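Local coordinates for protein trans-2-enoyl-CoA reductase (PDB 4GGO) that catalyses the NADH-dependent reduction of the carbon-carbon double bond of crotonyl-CoA to butyryl-CoA, a step of bacterial fatty acid synthesis, at residues A[27-39]-A[63-75]. Residues are numbered along the deposited sequence; the frame is centred on the assembly and turned at random.
Sequences GVEDQIEYTKKRI and GLASRITAAFGYG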
ATOM      1  N   GLY A  27     -14.923   1.981  -6.329  1.00 31.88           N
ATOM      2  CA  GLY A  27     -13.510   2.296  -6.214  1.00 26.55           C
ATOM      3  C   GLY A  27     -12.640   1.245  -6.879  1.00 30.19           C
ATOM      4  O   GLY A  27     -11.654   1.569  -7.540  1.00 25.17           O
ATOM      5  N   VAL A  28     -13.009  -0.019  -6.701  1.00 29.78           N
ATOM      6  CA  VAL A  28     -12.289  -1.121  -7.328  1.00 25.35           C
ATOM      7  C   VAL A  28     -12.491  -1.098  -8.840  1.00 26.85           C
ATOM      8  O   VAL A  28     -11.543  -1.277  -9.605  1.00 21.86           O
ATOM      9  CB  VAL A  28     -12.740  -2.485  -6.764  1.00 28.06           C
ATOM     10  CG1 VAL A  28     -12.093  -3.626  -7.535  1.00 21.96           C
ATOM     11  CG2 VAL A  28     -12.409  -2.581  -5.282  1.00 24.68           C
ATOM     12  N   GLU A  29     -13.730  -0.866  -9.263  1.00 30.52           N
ATOM     13  CA  GLU A  29     -14.066  -0.828 -10.683  1.00 30.79           C
ATOM     14  C   GLU A  29     -13.347   0.296 -11.423  1.00 27.11           C
ATOM     15  O   GLU A  29     -12.912   0.116 -12.559  1.00 23.37           O
ATOM     16  CB  GLU A  29     -15.579  -0.704 -10.878  1.00 32.82           C
ATOM     17  CG  GLU A  29     -16.346  -1.982 -10.587  1.00 31.77           C
ATOM     18  CD  GLU A  29     -17.846  -1.808 -10.719  1.00 49.50           C
ATOM     19  OE1 GLU A  29     -18.333  -0.673 -10.537  1.00 49.24           O
ATOM     20  OE2 GLU A  29     -18.539  -2.807 -11.009  1.00 50.92           O
ATOM     21  N   ASP A  30     -13.227   1.454 -10.776  1.00 24.91           N
ATOM     22  CA  ASP A  30     -12.531   2.589 -11.376  1.00 29.94           C
ATOM     23  C   ASP A  30     -11.055   2.278 -11.600  1.00 27.40           C
ATOM     24  O   ASP A  30     -10.470   2.703 -12.596  1.00 22.35           O
ATOM     25  CB  ASP A  30     -12.677   3.846 -10.513  1.00 37.48           C
ATOM     26  CG  ASP A  30     -14.072   4.437 -10.573  1.00 41.93           C
ATOM     27  OD1 ASP A  30     -14.870   4.001 -11.429  1.00 44.48           O
ATOM     28  OD2 ASP A  30     -14.367   5.347  -9.769  1.00 43.62           O
ATOM     29  N   GLN A  31     -10.458   1.537 -10.673  1.00 21.30           N
ATOM     30  CA  GLN A  31      -9.059   1.149 -10.803  1.00 23.44           C
ATOM     31  C   GLN A  31      -8.887   0.145 -11.937  1.00 24.77           C
ATOM     32  O   GLN A  31      -7.899   0.189 -12.671  1.00 25.24           O
ATOM     33  CB  GLN A  31      -8.528   0.566  -9.493  1.00 22.36           C
ATOM     34  CG  GLN A  31      -8.433   1.574  -8.357  1.00 26.55           C
ATOM     35  CD  GLN A  31      -7.848   0.973  -7.094  1.00 35.41           C
ATOM     36  OE1 GLN A  31      -6.752   0.409  -7.111  1.00 27.89           O
ATOM     37  NE2 GLN A  31      -8.580   1.083  -5.990  1.00 25.55           N
ATOM     38  N   ILE A  32      -9.854  -0.756 -12.072  1.00 25.04           N
ATOM     39  CA  ILE A  32      -9.847  -1.734 -13.154  1.00 24.10           C
ATOM     40  C   ILE A  32      -9.961  -1.034 -14.503  1.00 23.22           C
ATOM     41  O   ILE A  32      -9.236  -1.360 -15.443  1.00 28.75           O
ATOM     42  CB  ILE A  32     -10.994  -2.754 -13.004  1.00 24.26           C
ATOM     43  CG1 ILE A  32     -10.817  -3.565 -11.721  1.00 21.73           C
ATOM     44  CG2 ILE A  32     -11.047  -3.685 -14.207  1.00 24.09           C
ATOM     45  CD1 ILE A  32     -11.982  -4.475 -11.410  1.00 26.56           C
ATOM     46  N   GLU A  33     -10.868  -0.065 -14.590  1.00 23.05           N
ATOM     47  CA  GLU A  33     -11.068   0.679 -15.830  1.00 26.41           C
ATOM     48  C   GLU A  33      -9.810   1.442 -16.232  1.00 27.87           C
ATOM     49  O   GLU A  33      -9.461   1.494 -17.412  1.00 27.35           O
ATOM     50  CB  GLU A  33     -12.256   1.638 -15.714  1.00 31.06           C
ATOM     51  CG  GLU A  33     -12.516   2.445 -16.982  1.00 33.55           C
ATOM     52  CD  GLU A  33     -13.706   3.377 -16.858  1.00 52.34           C
ATOM     53  OE1 GLU A  33     -14.429   3.294 -15.843  1.00 61.14           O
ATOM     54  OE2 GLU A  33     -13.917   4.197 -17.778  1.00 57.70           O
ATOM     55  N   TYR A  34      -9.128   2.031 -15.252  1.00 22.38           N
ATOM     56  CA  TYR A  34      -7.885   2.740 -15.529  1.00 24.46           C
ATOM     57  C   TYR A  34      -6.820   1.777 -16.032  1.00 24.58           C
ATOM     58  O   TYR A  34      -6.116   2.067 -16.999  1.00 23.03           O
ATOM     59  CB  TYR A  34      -7.367   3.475 -14.289  1.00 17.25           C
ATOM     60  CG  TYR A  34      -6.035   4.156 -14.530  1.00 20.65           C
ATOM     61  CD1 TYR A  34      -5.978   5.430 -15.080  1.00 20.79           C
ATOM     62  CD2 TYR A  34      -4.837   3.520 -14.221  1.00 17.50           C
ATOM     63  CE1 TYR A  34      -4.766   6.054 -15.311  1.00 21.10           C
ATOM     64  CE2 TYR A  34      -3.620   4.137 -14.452  1.00 15.27           C
ATOM     65  CZ  TYR A  34      -3.591   5.403 -14.994  1.00 19.17           C
ATOM     66  OH  TYR A  34      -2.384   6.023 -15.223  1.00 21.80           O
ATOM     67  N   THR A  35      -6.705   0.636 -15.360  1.00 17.40           N
ATOM     68  CA  THR A  35      -5.695  -0.363 -15.691  1.00 20.53           C
ATOM     69  C   THR A  35      -5.843  -0.875 -17.124  1.00 24.97           C
ATOM     70  O   THR A  35      -4.851  -1.072 -17.828  1.00 24.38           O
ATOM     71  CB  THR A  35      -5.743  -1.555 -14.712  1.00 20.54           C
ATOM     72  OG1 THR A  35      -5.579  -1.077 -13.371  1.00 20.22           O
ATOM     73  CG2 THR A  35      -4.639  -2.553 -15.026  1.00 24.10           C
ATOM     74  N   LYS A  36      -7.084  -1.085 -17.553  1.00 26.39           N
ATOM     75  CA  LYS A  36      -7.352  -1.536 -18.916  1.00 27.66           C
ATOM     76  C   LYS A  36      -6.935  -0.481 -19.937  1.00 22.84           C
ATOM     77  O   LYS A  36      -6.536  -0.810 -21.056  1.00 27.64           O
ATOM     78  CB  LYS A  36      -8.834  -1.883 -19.090  1.00 24.05           C
ATOM     79  CG  LYS A  36      -9.279  -3.120 -18.325  1.00 33.56           C
ATOM     80  CD  LYS A  36     -10.763  -3.384 -18.524  1.00 37.77           C
ATOM     81  CE  LYS A  36     -11.195  -4.674 -17.847  1.00 42.22           C
ATOM     82  NZ  LYS A  36     -10.529  -5.862 -18.448  1.00 40.09           N
ATOM     83  N   LYS A  37      -7.023   0.785 -19.546  1.00 25.13           N
ATOM     84  CA  LYS A  37      -6.634   1.884 -20.425  1.00 23.25           C
ATOM     85  C   LYS A  37      -5.140   2.172 -20.336  1.00 26.39           C
ATOM     86  O   LYS A  37      -4.542   2.672 -21.285  1.00 23.22           O
ATOM     87  CB  LYS A  37      -7.410   3.154 -20.081  1.00 31.58           C
ATOM     88  CG  LYS A  37      -8.912   3.037 -20.234  1.00 34.99           C
ATOM     89  CD  LYS A  37      -9.587   4.364 -19.921  1.00 46.79           C
ATOM     90  CE  LYS A  37     -11.097   4.249 -20.027  1.00 52.91           C
ATOM     91  NZ  LYS A  37     -11.521   3.765 -21.368  1.00 54.78           N
ATOM     92  N   ARG A  38      -4.543   1.860 -19.190  1.00 23.04           N
ATOM     93  CA  ARG A  38      -3.134   2.158 -18.959  1.00 22.29           C
ATOM     94  C   ARG A  38      -2.229   1.062 -19.512  1.00 22.72           C
ATOM     95  O   ARG A  38      -1.250   1.340 -20.205  1.00 25.72           O
ATOM     96  CB  ARG A  38      -2.870   2.363 -17.467  1.00 22.21           C
ATOM     97  CG  ARG A  38      -1.416   2.628 -17.122  1.00 18.32           C
ATOM     98  CD  ARG A  38      -0.898   3.867 -17.832  1.00 24.06           C
ATOM     99  NE  ARG A  38       0.482   4.170 -17.465  1.00 21.74           N
ATOM    100  CZ  ARG A  38       1.547   3.641 -18.059  1.00 28.53           C
ATOM    101  NH1 ARG A  38       1.393   2.771 -19.049  1.00 21.30           N
ATOM    102  NH2 ARG A  38       2.767   3.978 -17.661  1.00 20.85           N
ATOM    103  N   ILE A  39      -2.562  -0.185 -19.199  1.00 23.95           N
ATOM    104  CA  ILE A  39      -1.790  -1.321 -19.683  1.00 22.67           C
ATOM    105  C   ILE A  39      -2.397  -1.839 -20.984  1.00 27.56           C
ATOM    106  O   ILE A  39      -3.169  -2.798 -20.987  1.00 22.81           O
ATOM    107  CB  ILE A  39      -1.742  -2.453 -18.640  1.00 21.93           C
ATOM    108  CG1 ILE A  39      -1.380  -1.893 -17.262  1.00 21.58           C
ATOM    109  CG2 ILE A  39      -0.745  -3.522 -19.053  1.00 20.54           C
ATOM    110  CD1 ILE A  39      -0.003  -1.268 -17.202  1.00 20.47           C
ATOM    111  N   GLY A  63      -1.291  -2.781  -2.395  1.00 17.73           N
ATOM    112  CA  GLY A  63      -1.544  -4.202  -2.544  1.00 16.83           C
ATOM    113  C   GLY A  63      -2.690  -4.466  -3.502  1.00 17.57           C
ATOM    114  O   GLY A  63      -2.565  -5.266  -4.426  1.00 16.59           O
ATOM    115  N   LEU A  64      -3.809  -3.784  -3.277  1.00 19.76           N
ATOM    116  CA  LEU A  64      -4.976  -3.900  -4.145  1.00 20.62           C
ATOM    117  C   LEU A  64      -4.649  -3.500  -5.583  1.00 19.40           C
ATOM    118  O   LEU A  64      -5.056  -4.171  -6.533  1.00 16.16           O
ATOM    119  CB  LEU A  64      -6.121  -3.036  -3.612  1.00 21.02           C
ATOM    120  CG  LEU A  64      -7.378  -2.926  -4.475  1.00 21.55           C
ATOM    121  CD1 LEU A  64      -8.002  -4.294  -4.702  1.00 19.10           C
ATOM    122  CD2 LEU A  64      -8.380  -1.970  -3.842  1.00 16.32           C
ATOM    123  N   ALA A  65      -3.910  -2.407  -5.737  1.00 17.37           N
ATOM    124  CA  ALA A  65      -3.528  -1.928  -7.060  1.00 20.93           C
ATOM    125  C   ALA A  65      -2.599  -2.919  -7.757  1.00 21.35           C
ATOM    126  O   ALA A  65      -2.623  -3.051  -8.981  1.00 23.20           O
ATOM    127  CB  ALA A  65      -2.874  -0.556  -6.961  1.00 20.83           C
ATOM    128  N   SER A  66      -1.789  -3.617  -6.967  1.00 17.32           N
ATOM    129  CA  SER A  66      -0.865  -4.613  -7.495  1.00 20.29           C
ATOM    130  C   SER A  66      -1.607  -5.829  -8.037  1.00 24.33           C
ATOM    131  O   SER A  66      -1.230  -6.392  -9.064  1.00 19.01           O
ATOM    132  CB  SER A  66       0.132  -5.044  -6.418  1.00 21.18           C
ATOM    133  OG  SER A  66       0.845  -3.929  -5.911  1.00 21.19           O
ATOM    134  N   ARG A  67      -2.663  -6.233  -7.338  1.00 22.31           N
ATOM    135  CA  ARG A  67      -3.458  -7.374  -7.768  1.00 19.99           C
ATOM    136  C   ARG A  67      -4.267  -7.009  -9.006  1.00 21.91           C
ATOM    137  O   ARG A  67      -4.346  -7.783  -9.960  1.00 24.59           O
ATOM    138  CB  ARG A  67      -4.382  -7.849  -6.644  1.00 21.91           C
ATOM    139  CG  ARG A  67      -4.829  -9.294  -6.794  1.00 24.79           C
ATOM    140  CD  ARG A  67      -5.833  -9.696  -5.723  1.00 23.79           C
ATOM    141  NE  ARG A  67      -6.237 -11.092  -5.869  1.00 33.39           N
ATOM    142  CZ  ARG A  67      -7.167 -11.687  -5.128  1.00 25.06           C
ATOM    143  NH1 ARG A  67      -7.802 -11.009  -4.182  1.00 24.48           N
ATOM    144  NH2 ARG A  67      -7.463 -12.962  -5.338  1.00 26.96           N
ATOM    145  N   ILE A  68      -4.856  -5.817  -8.988  1.00 20.00           N
ATOM    146  CA  ILE A  68      -5.644  -5.322 -10.113  1.00 20.47           C
ATOM    147  C   ILE A  68      -4.799  -5.164 -11.380  1.00 25.16           C
ATOM    148  O   ILE A  68      -5.226  -5.543 -12.471  1.00 20.53           O
ATOM    149  CB  ILE A  68      -6.333  -3.984  -9.766  1.00 20.90           C
ATOM    150  CG1 ILE A  68      -7.425  -4.208  -8.718  1.00 17.75           C
ATOM    151  CG2 ILE A  68      -6.921  -3.334 -11.010  1.00 20.41           C
ATOM    152  CD1 ILE A  68      -8.137  -2.943  -8.298  1.00 18.37           C
ATOM    153  N   THR A  69      -3.598  -4.611 -11.230  1.00 22.12           N
ATOM    154  CA  THR A  69      -2.700  -4.431 -12.366  1.00 22.46           C
ATOM    155  C   THR A  69      -2.286  -5.776 -12.963  1.00 24.18           C
ATOM    156  O   THR A  69      -2.272  -5.950 -14.181  1.00 24.46           O
ATOM    157  CB  THR A  69      -1.437  -3.631 -11.980  1.00 23.46           C
ATOM    158  OG1 THR A  69      -1.817  -2.347 -11.469  1.00 18.66           O
ATOM    159  CG2 THR A  69      -0.534  -3.436 -13.194  1.00 23.68           C
ATOM    160  N   ALA A  70      -1.956  -6.729 -12.096  1.00 18.37           N
ATOM    161  CA  ALA A  70      -1.554  -8.058 -12.543  1.00 23.02           C
ATOM    162  C   ALA A  70      -2.701  -8.780 -13.240  1.00 23.27           C
ATOM    163  O   ALA A  70      -2.520  -9.367 -14.304  1.00 22.06           O
ATOM    164  CB  ALA A  70      -1.041  -8.884 -11.372  1.00 16.12           C
ATOM    165  N   ALA A  71      -3.882  -8.723 -12.636  1.00 22.49           N
ATOM    166  CA  ALA A  71      -5.037  -9.455 -13.147  1.00 28.76           C
ATOM    167  C   ALA A  71      -5.664  -8.803 -14.376  1.00 30.04           C
ATOM    168  O   ALA A  71      -5.842  -9.450 -15.404  1.00 24.79           O
ATOM    169  CB  ALA A  71      -6.081  -9.637 -12.049  1.00 27.40           C
ATOM    170  N   PHE A  72      -5.999  -7.521 -14.272  1.00 21.79           N
ATOM    171  CA  PHE A  72      -6.764  -6.863 -15.328  1.00 21.34           C
ATOM    172  C   PHE A  72      -5.903  -6.132 -16.352  1.00 27.68           C
ATOM    173  O   PHE A  72      -6.410  -5.637 -17.358  1.00 28.17           O
ATOM    174  CB  PHE A  72      -7.809  -5.926 -14.723  1.00 24.34           C
ATOM    175  CG  PHE A  72      -8.810  -6.630 -13.855  1.00 30.86           C
ATOM    176  CD1 PHE A  72      -9.866  -7.327 -14.419  1.00 28.53           C
ATOM    177  CD2 PHE A  72      -8.688  -6.609 -12.476  1.00 26.47           C
ATOM    178  CE1 PHE A  72     -10.785  -7.982 -13.621  1.00 28.47           C
ATOM    179  CE2 PHE A  72      -9.606  -7.261 -11.675  1.00 23.38           C
ATOM    180  CZ  PHE A  72     -10.656  -7.948 -12.249  1.00 27.90           C
ATOM    181  N   GLY A  73      -4.601  -6.073 -16.098  1.00 27.88           N
ATOM    182  CA  GLY A  73      -3.676  -5.476 -17.043  1.00 23.51           C
ATOM    183  C   GLY A  73      -2.910  -6.531 -17.816  1.00 28.75           C
ATOM    184  O   GLY A  73      -2.618  -6.360 -19.000  1.00 26.64           O
ATOM    185  N   TYR A  74      -2.592  -7.634 -17.147  1.00 23.76           N
ATOM    186  CA  TYR A  74      -1.760  -8.670 -17.748  1.00 26.63           C
ATOM    187  C   TYR A  74      -2.461 -10.022 -17.871  1.00 27.24           C
ATOM    188  O   TYR A  74      -1.956 -10.929 -18.533  1.00 24.57           O
ATOM    189  CB  TYR A  74      -0.443  -8.809 -16.978  1.00 19.96           C
ATOM    190  CG  TYR A  74       0.462  -7.604 -17.116  1.00 26.36           C
ATOM    191  CD1 TYR A  74       1.370  -7.510 -18.163  1.00 24.57           C
ATOM    192  CD2 TYR A  74       0.401  -6.556 -16.205  1.00 23.91           C
ATOM    193  CE1 TYR A  74       2.197  -6.410 -18.299  1.00 24.85           C
ATOM    194  CE2 TYR A  74       1.222  -5.450 -16.332  1.00 25.02           C
ATOM    195  CZ  TYR A  74       2.118  -5.383 -17.381  1.00 23.41           C
ATOM    196  OH  TYR A  74       2.940  -4.288 -17.512  1.00 20.76           O
ATOM    197  N   GLY A  75      -3.623 -10.153 -17.239  1.00 28.43           N
ATOM    198  CA  GLY A  75      -4.403 -11.376 -17.326  1.00 29.07           C
ATOM    199  C   GLY A  75      -3.896 -12.471 -16.408  1.00 35.31           C
ATOM    200  O   GLY A  75      -4.202 -13.647 -16.603  1.00 27.74           O
TER
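Thr35 and Ile68 illustrate how two helices crossing at -53° interlock: Ile68 enters a hole formed by Val28, Gln31, Ile32 and Thr35, while Thr35 fills one lined by Ile68, Thr69, Phe72 and Gly73. The axes approach to 8.4 Å. A chi1 of -57° turns the Thr35 methyl away from its own N and onto Gly73, where Thr35 CG2 lies 3.7 Å from Gly73 CA over bare backbone. Thr35 OG1 and Thr35 N reach Gln31 O from opposite faces of its plane, the hydroxyl at 2.7 Å; Thr69 does the same to Ala65 O in its own helix. Gln31 lies along Leu64 and Ile68, its CB 3.7 Å from Ile68 CD1. Ile32 spreads over one face of the Phe72 ring, its CD1 4.0 Å from the centroid; Phe103 of helix 95-110 meets that ring edge-to-face. Ile39 CG2 lies over a face of the Tyr74 ring, 3.8 Å from CZ. Packing is looser on the solvent side, where exposed Lys36 runs past Phe72 to a salt bridge with Glu110, and between Val28 CG2 and Leu64 CD2, 4.3 Å apart. Helix 61-74 follows the Rossmann fold's first strand and NAD(+)-binding turn. No hydrogen bond joins the segments, implying cohesion mainly through van der Waals and CH-pi packing, with both threonine hydroxyls satisfied internally.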